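Local structure of GCN5-related N-acetyltransferase (Anabaena variabilis, 2OZG) at residues A[289-300]-A[349-358]. The protein binds coenzyme A and, as a GNAT-family member, probably transfers an acetyl group to an amine, perhaps on an aminoglycoside. Sequence-based numbering, arbitrary orientation. Where two conformers were deposited one is given.
Sequences RIVNVCKALEAR and IKGLASLYTS
Y356 reaches from helix 349-357 to helix 293-299, the two running almost parallel (8°) with their axes 11.8 Å apart. Its CG stands anti to the backbone N (chi1 -177°), which sends the ring across the gap, and the phenol OH donates to A296 O (2.7 Å) from above the carbonyl plane. This carbonyl lies near the helix's C-terminal end, where only weak backbone bonds reach it, so a tyrosine suits the place. R300 answers with an extended chain: NE and NH2 grip Y356 O side-on, each at 2.9 Å, the oxygen lying in the guanidinium plane. With a lysine in its place, Y356 O would probably lose this two-nitrogen, in-plane grip.

Apolar contacts sandwich the same ring. R300 CD lies over one face, 4.0 Å from the centroid, and I290 CD1 over the other, at 4.2 Å, both as CH-pi contacts. Further along, I349 CD1 wedges between V293 CG2 (3.6 Å) and I290 CB, while L352 CD2 packs on V293 and I290; branched aliphatics fill such a seam well.

At the far end a water bridges I290 N and I349 O. I349 CG2 lies over a face of the R289 guanidinium, which bonds I290 O and salt-bridges D316.

Helix 349-357 thus meets the end of strand 279-290 largely through apolar packing, while toward 293-300 phenol and guanidinium donors to backbone carbonyls are added.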
ATOM      1  N   ARG A 289      -3.249 -16.435  35.782  1.00 32.44           N
ATOM      2  CA  ARG A 289      -4.214 -16.596  36.817  1.00 31.36           C
ATOM      3  C   ARG A 289      -3.480 -17.136  38.037  1.00 33.14           C
ATOM      4  O   ARG A 289      -2.756 -18.152  37.953  1.00 31.65           O
ATOM      5  CB  ARG A 289      -5.315 -17.580  36.384  1.00 30.12           C
ATOM      6  CG  ARG A 289      -6.752 -17.205  36.930  1.00 28.19           C
ATOM      7  CD  ARG A 289      -6.969 -17.383  38.409  1.00 35.60           C
ATOM      8  NE  ARG A 289      -8.359 -17.038  38.729  1.00 36.57           N
ATOM      9  CZ  ARG A 289      -8.877 -17.069  39.944  1.00 33.93           C
ATOM     10  NH1 ARG A 289      -8.129 -17.416  40.991  1.00 35.07           N
ATOM     11  NH2 ARG A 289     -10.127 -16.698  40.126  1.00 33.38           N
ATOM     12  N   ILE A 290      -3.613 -16.448  39.158  1.00 34.77           N
ATOM     13  CA  ILE A 290      -3.135 -16.998  40.437  1.00 34.17           C
ATOM     14  C   ILE A 290      -4.185 -17.994  40.886  1.00 33.87           C
ATOM     15  O   ILE A 290      -5.271 -17.622  41.311  1.00 31.85           O
ATOM     16  CB  ILE A 290      -2.963 -15.903  41.487  1.00 34.77           C
ATOM     17  CG1 ILE A 290      -1.969 -14.841  40.982  1.00 34.98           C
ATOM     18  CG2 ILE A 290      -2.602 -16.511  42.866  1.00 27.46           C
ATOM     19  CD1 ILE A 290      -0.483 -15.158  41.108  1.00 31.32           C
ATOM     20  N   VAL A 291      -3.875 -19.273  40.743  1.00 32.91           N
ATOM     21  CA  VAL A 291      -4.805 -20.328  41.095  1.00 30.50           C
ATOM     22  C   VAL A 291      -4.813 -20.609  42.619  1.00 34.63           C
ATOM     23  O   VAL A 291      -5.880 -20.835  43.233  1.00 32.83           O
ATOM     24  CB  VAL A 291      -4.482 -21.612  40.314  1.00 28.13           C
ATOM     25  CG1 VAL A 291      -5.422 -22.758  40.725  1.00 29.63           C
ATOM     26  CG2 VAL A 291      -4.565 -21.357  38.802  1.00 31.15           C
ATOM     27  N   ASN A 292      -3.615 -20.587  43.214  1.00 32.79           N
ATOM     28  CA  ASN A 292      -3.434 -20.738  44.674  1.00 31.93           C
ATOM     29  C   ASN A 292      -2.503 -19.641  45.217  1.00 33.36           C
ATOM     30  O   ASN A 292      -1.307 -19.618  44.920  1.00 29.13           O
ATOM     31  CB  ASN A 292      -2.914 -22.113  45.010  1.00 28.44           C
ATOM     32  CG  ASN A 292      -2.946 -22.374  46.490  1.00 38.56           C
ATOM     33  OD1 ASN A 292      -2.265 -21.717  47.283  1.00 31.91           O
ATOM     34  ND2 ASN A 292      -3.780 -23.299  46.876  1.00 38.50           N
ATOM     35  N   VAL A 293      -3.059 -18.701  45.957  1.00 31.53           N
ATOM     36  CA  VAL A 293      -2.262 -17.571  46.424  1.00 35.42           C
ATOM     37  C   VAL A 293      -1.055 -17.988  47.239  1.00 36.15           C
ATOM     38  O   VAL A 293       0.044 -17.506  46.993  1.00 34.92           O
ATOM     39  CB  VAL A 293      -3.136 -16.542  47.264  1.00 34.67           C
ATOM     40  CG1 VAL A 293      -2.285 -15.521  48.024  1.00 37.56           C
ATOM     41  CG2 VAL A 293      -4.080 -15.814  46.359  1.00 34.13           C
ATOM     42  N   CYS A 294      -1.256 -18.878  48.217  0.50 35.32           N
ATOM     43  CA  CYS A 294      -0.164 -19.322  49.087  0.50 34.02           C
ATOM     44  C   CYS A 294       0.907 -20.057  48.320  0.50 32.97           C
ATOM     45  O   CYS A 294       2.084 -19.726  48.411  0.50 31.42           O
ATOM     46  CB  CYS A 294      -0.674 -20.248  50.204  0.50 35.70           C
ATOM     47  SG  CYS A 294      -1.867 -19.468  51.276  0.50 36.88           S
ATOM     48  N   LYS A 295       0.506 -21.076  47.577  1.00 31.87           N
ATOM     49  CA  LYS A 295       1.478 -21.862  46.861  1.00 30.29           C
ATOM     50  C   LYS A 295       2.208 -21.046  45.772  1.00 31.07           C
ATOM     51  O   LYS A 295       3.397 -21.207  45.572  1.00 32.82           O
ATOM     52  CB  LYS A 295       0.840 -23.108  46.290  1.00 32.36           C
ATOM     53  CG  LYS A 295       0.212 -24.050  47.312  1.00 32.81           C
ATOM     54  CD  LYS A 295       1.224 -24.713  48.245  1.00 53.25           C
ATOM     55  N   ALA A 296       1.502 -20.176  45.084  1.00 31.40           N
ATOM     56  CA  ALA A 296       2.134 -19.352  44.031  1.00 33.50           C
ATOM     57  C   ALA A 296       3.230 -18.462  44.636  1.00 33.02           C
ATOM     58  O   ALA A 296       4.354 -18.424  44.126  1.00 33.76           O
ATOM     59  CB  ALA A 296       1.123 -18.504  43.312  1.00 32.82           C
ATOM     60  N   LEU A 297       2.911 -17.797  45.739  1.00 32.81           N
ATOM     61  CA  LEU A 297       3.852 -16.914  46.423  1.00 34.48           C
ATOM     62  C   LEU A 297       5.040 -17.674  47.036  1.00 34.35           C
ATOM     63  O   LEU A 297       6.171 -17.181  46.979  1.00 27.77           O
ATOM     64  CB  LEU A 297       3.145 -16.088  47.483  1.00 32.55           C
ATOM     65  CG  LEU A 297       2.222 -15.029  46.892  1.00 34.29           C
ATOM     66  CD1 LEU A 297       1.292 -14.429  47.962  1.00 34.34           C
ATOM     67  CD2 LEU A 297       3.030 -13.953  46.163  1.00 30.43           C
ATOM     68  N   GLU A 298       4.787 -18.874  47.585  1.00 34.19           N
ATOM     69  CA  GLU A 298       5.860 -19.668  48.175  1.00 32.87           C
ATOM     70  C   GLU A 298       6.754 -20.326  47.144  1.00 33.50           C
ATOM     71  O   GLU A 298       7.912 -20.619  47.420  1.00 30.63           O
ATOM     72  CB  GLU A 298       5.297 -20.714  49.154  1.00 33.27           C
ATOM     73  CG  GLU A 298       4.635 -20.071  50.376  1.00 32.86           C
ATOM     74  CD  GLU A 298       4.230 -21.055  51.415  1.00 39.77           C
ATOM     75  OE1 GLU A 298       4.010 -22.225  51.024  1.00 37.76           O
ATOM     76  OE2 GLU A 298       4.139 -20.629  52.612  1.00 42.85           O
ATOM     77  N   ALA A 299       6.262 -20.525  45.929  1.00 30.05           N
ATOM     78  CA  ALA A 299       7.071 -21.161  44.904  1.00 28.10           C
ATOM     79  C   ALA A 299       7.993 -20.227  44.157  1.00 29.89           C
ATOM     80  O   ALA A 299       8.996 -20.663  43.601  1.00 29.06           O
ATOM     81  CB  ALA A 299       6.169 -21.885  43.934  1.00 31.35           C
ATOM     82  N   ARG A 300       7.682 -18.933  44.178  1.00 32.11           N
ATOM     83  CA  ARG A 300       8.430 -17.904  43.446  1.00 32.44           C
ATOM     84  C   ARG A 300       9.739 -17.560  44.119  1.00 32.91           C
ATOM     85  O   ARG A 300       9.843 -17.705  45.333  1.00 32.07           O
ATOM     86  CB  ARG A 300       7.577 -16.621  43.485  1.00 33.77           C
ATOM     87  CG  ARG A 300       7.946 -15.513  42.542  1.00 35.51           C
ATOM     88  CD  ARG A 300       7.183 -14.314  42.936  1.00 37.58           C
ATOM     89  NE  ARG A 300       7.306 -13.165  42.043  1.00 31.99           N
ATOM     90  CZ  ARG A 300       8.295 -12.293  42.052  1.00 34.43           C
ATOM     91  NH1 ARG A 300       9.344 -12.467  42.841  1.00 32.34           N
ATOM     92  NH2 ARG A 300       8.260 -11.262  41.238  1.00 35.18           N
ATOM     93  N   ILE A 349      -7.733 -10.866  42.818  1.00 29.64           N
ATOM     94  CA  ILE A 349      -6.817 -11.871  42.316  1.00 30.10           C
ATOM     95  C   ILE A 349      -6.161 -11.431  40.970  1.00 30.25           C
ATOM     96  O   ILE A 349      -5.024 -11.818  40.666  1.00 31.32           O
ATOM     97  CB  ILE A 349      -7.561 -13.243  42.241  1.00 31.29           C
ATOM     98  CG1 ILE A 349      -6.573 -14.385  42.160  1.00 31.41           C
ATOM     99  CG2 ILE A 349      -8.569 -13.316  41.065  1.00 32.97           C
ATOM    100  CD1 ILE A 349      -5.805 -14.583  43.487  1.00 32.46           C
ATOM    101  N   LYS A 350      -6.843 -10.563  40.191  1.00 33.00           N
ATOM    102  CA  LYS A 350      -6.291 -10.039  38.950  1.00 31.59           C
ATOM    103  C   LYS A 350      -5.157  -9.088  39.171  1.00 36.29           C
ATOM    104  O   LYS A 350      -4.165  -9.152  38.433  1.00 33.51           O
ATOM    105  CB  LYS A 350      -7.311  -9.364  38.055  1.00 33.44           C
ATOM    106  CG  LYS A 350      -8.398 -10.325  37.604  1.00 32.64           C
ATOM    107  CD  LYS A 350      -9.323  -9.772  36.556  1.00 32.04           C
ATOM    108  CE  LYS A 350     -10.086  -8.486  36.910  1.00 34.21           C
ATOM    109  NZ  LYS A 350     -10.943  -8.587  38.087  1.00 40.24           N
ATOM    110  N   GLY A 351      -5.305  -8.203  40.177  1.00 35.42           N
ATOM    111  CA  GLY A 351      -4.255  -7.272  40.521  1.00 35.50           C
ATOM    112  C   GLY A 351      -3.011  -8.033  40.957  1.00 35.39           C
ATOM    113  O   GLY A 351      -1.893  -7.642  40.652  1.00 36.70           O
ATOM    114  N   LEU A 352      -3.224  -9.142  41.668  1.00 38.00           N
ATOM    115  CA  LEU A 352      -2.135  -9.944  42.210  1.00 32.40           C
ATOM    116  C   LEU A 352      -1.340 -10.601  41.131  1.00 33.28           C
ATOM    117  O   LEU A 352      -0.138 -10.779  41.284  1.00 32.86           O
ATOM    118  CB  LEU A 352      -2.689 -11.007  43.168  1.00 35.67           C
ATOM    119  CG  LEU A 352      -1.630 -11.886  43.875  1.00 35.70           C
ATOM    120  CD1 LEU A 352      -0.655 -11.024  44.628  1.00 34.46           C
ATOM    121  CD2 LEU A 352      -2.257 -12.875  44.777  1.00 29.95           C
ATOM    122  N   ALA A 353      -2.000 -11.003  40.032  1.00 33.83           N
ATOM    123  CA  ALA A 353      -1.282 -11.560  38.897  1.00 32.53           C
ATOM    124  C   ALA A 353      -0.228 -10.596  38.321  1.00 32.04           C
ATOM    125  O   ALA A 353       0.896 -11.000  38.046  1.00 30.92           O
ATOM    126  CB  ALA A 353      -2.250 -11.913  37.803  1.00 35.08           C
ATOM    127  N   SER A 354      -0.626  -9.330  38.128  1.00 30.24           N
ATOM    128  CA  SER A 354       0.238  -8.343  37.492  1.00 31.85           C
ATOM    129  C   SER A 354       1.330  -7.967  38.473  1.00 30.88           C
ATOM    130  O   SER A 354       2.446  -7.746  38.058  1.00 33.73           O
ATOM    131  CB  SER A 354      -0.508  -7.125  37.063  1.00 32.91           C
ATOM    132  OG  SER A 354      -1.619  -7.413  36.226  1.00 34.90           O
ATOM    133  N   LEU A 355       0.986  -7.932  39.764  1.00 33.09           N
ATOM    134  CA  LEU A 355       1.954  -7.629  40.811  1.00 32.78           C
ATOM    135  C   LEU A 355       3.017  -8.722  40.884  1.00 32.64           C
ATOM    136  O   LEU A 355       4.223  -8.445  40.913  1.00 34.28           O
ATOM    137  CB  LEU A 355       1.245  -7.551  42.166  1.00 34.33           C
ATOM    138  CG  LEU A 355       2.141  -7.259  43.391  1.00 30.41           C
ATOM    139  CD1 LEU A 355       2.736  -5.886  43.299  1.00 37.16           C
ATOM    140  CD2 LEU A 355       1.406  -7.430  44.696  1.00 33.77           C
ATOM    141  N   TYR A 356       2.543  -9.972  40.900  1.00 30.57           N
ATOM    142  CA  TYR A 356       3.395 -11.167  41.003  1.00 30.11           C
ATOM    143  C   TYR A 356       4.457 -11.290  39.947  1.00 32.06           C
ATOM    144  O   TYR A 356       5.605 -11.631  40.216  1.00 29.99           O
ATOM    145  CB  TYR A 356       2.505 -12.405  40.913  1.00 32.57           C
ATOM    146  CG  TYR A 356       3.160 -13.789  41.072  1.00 31.61           C
ATOM    147  CD1 TYR A 356       3.702 -14.451  40.013  1.00 30.67           C
ATOM    148  CD2 TYR A 356       3.141 -14.438  42.270  1.00 33.97           C
ATOM    149  CE1 TYR A 356       4.235 -15.760  40.154  1.00 34.79           C
ATOM    150  CE2 TYR A 356       3.708 -15.720  42.423  1.00 36.37           C
ATOM    151  CZ  TYR A 356       4.232 -16.366  41.361  1.00 35.32           C
ATOM    152  OH  TYR A 356       4.783 -17.643  41.540  1.00 37.67           O
ATOM    153  N   THR A 357       4.083 -10.998  38.712  1.00 32.96           N
ATOM    154  CA  THR A 357       5.023 -11.112  37.574  1.00 33.96           C
ATOM    155  C   THR A 357       5.963  -9.951  37.326  1.00 34.78           C
ATOM    156  O   THR A 357       6.870 -10.058  36.481  1.00 37.27           O
ATOM    157  CB  THR A 357       4.213 -11.282  36.265  1.00 33.29           C
ATOM    158  OG1 THR A 357       3.446 -10.103  36.035  1.00 36.36           O
ATOM    159  CG2 THR A 357       3.339 -12.484  36.368  1.00 29.84           C
ATOM    160  N   SER A 358       5.775  -8.856  38.051  1.00 31.67           N
ATOM    161  CA  SER A 358       6.547  -7.637  37.856  1.00 32.50           C
ATOM    162  C   SER A 358       6.289  -6.953  36.537  1.00 33.64           C
ATOM    163  O   SER A 358       7.100  -6.165  36.089  1.00 37.35           O
ATOM    164  CB  SER A 358       8.079  -7.873  37.970  1.00 33.99           C
ATOM    165  OG  SER A 358       8.308  -8.802  38.966  1.00 31.30           O
TER
HETATM  166  O   HOH W   1      -5.084 -14.005  39.043  1.00 29.89           O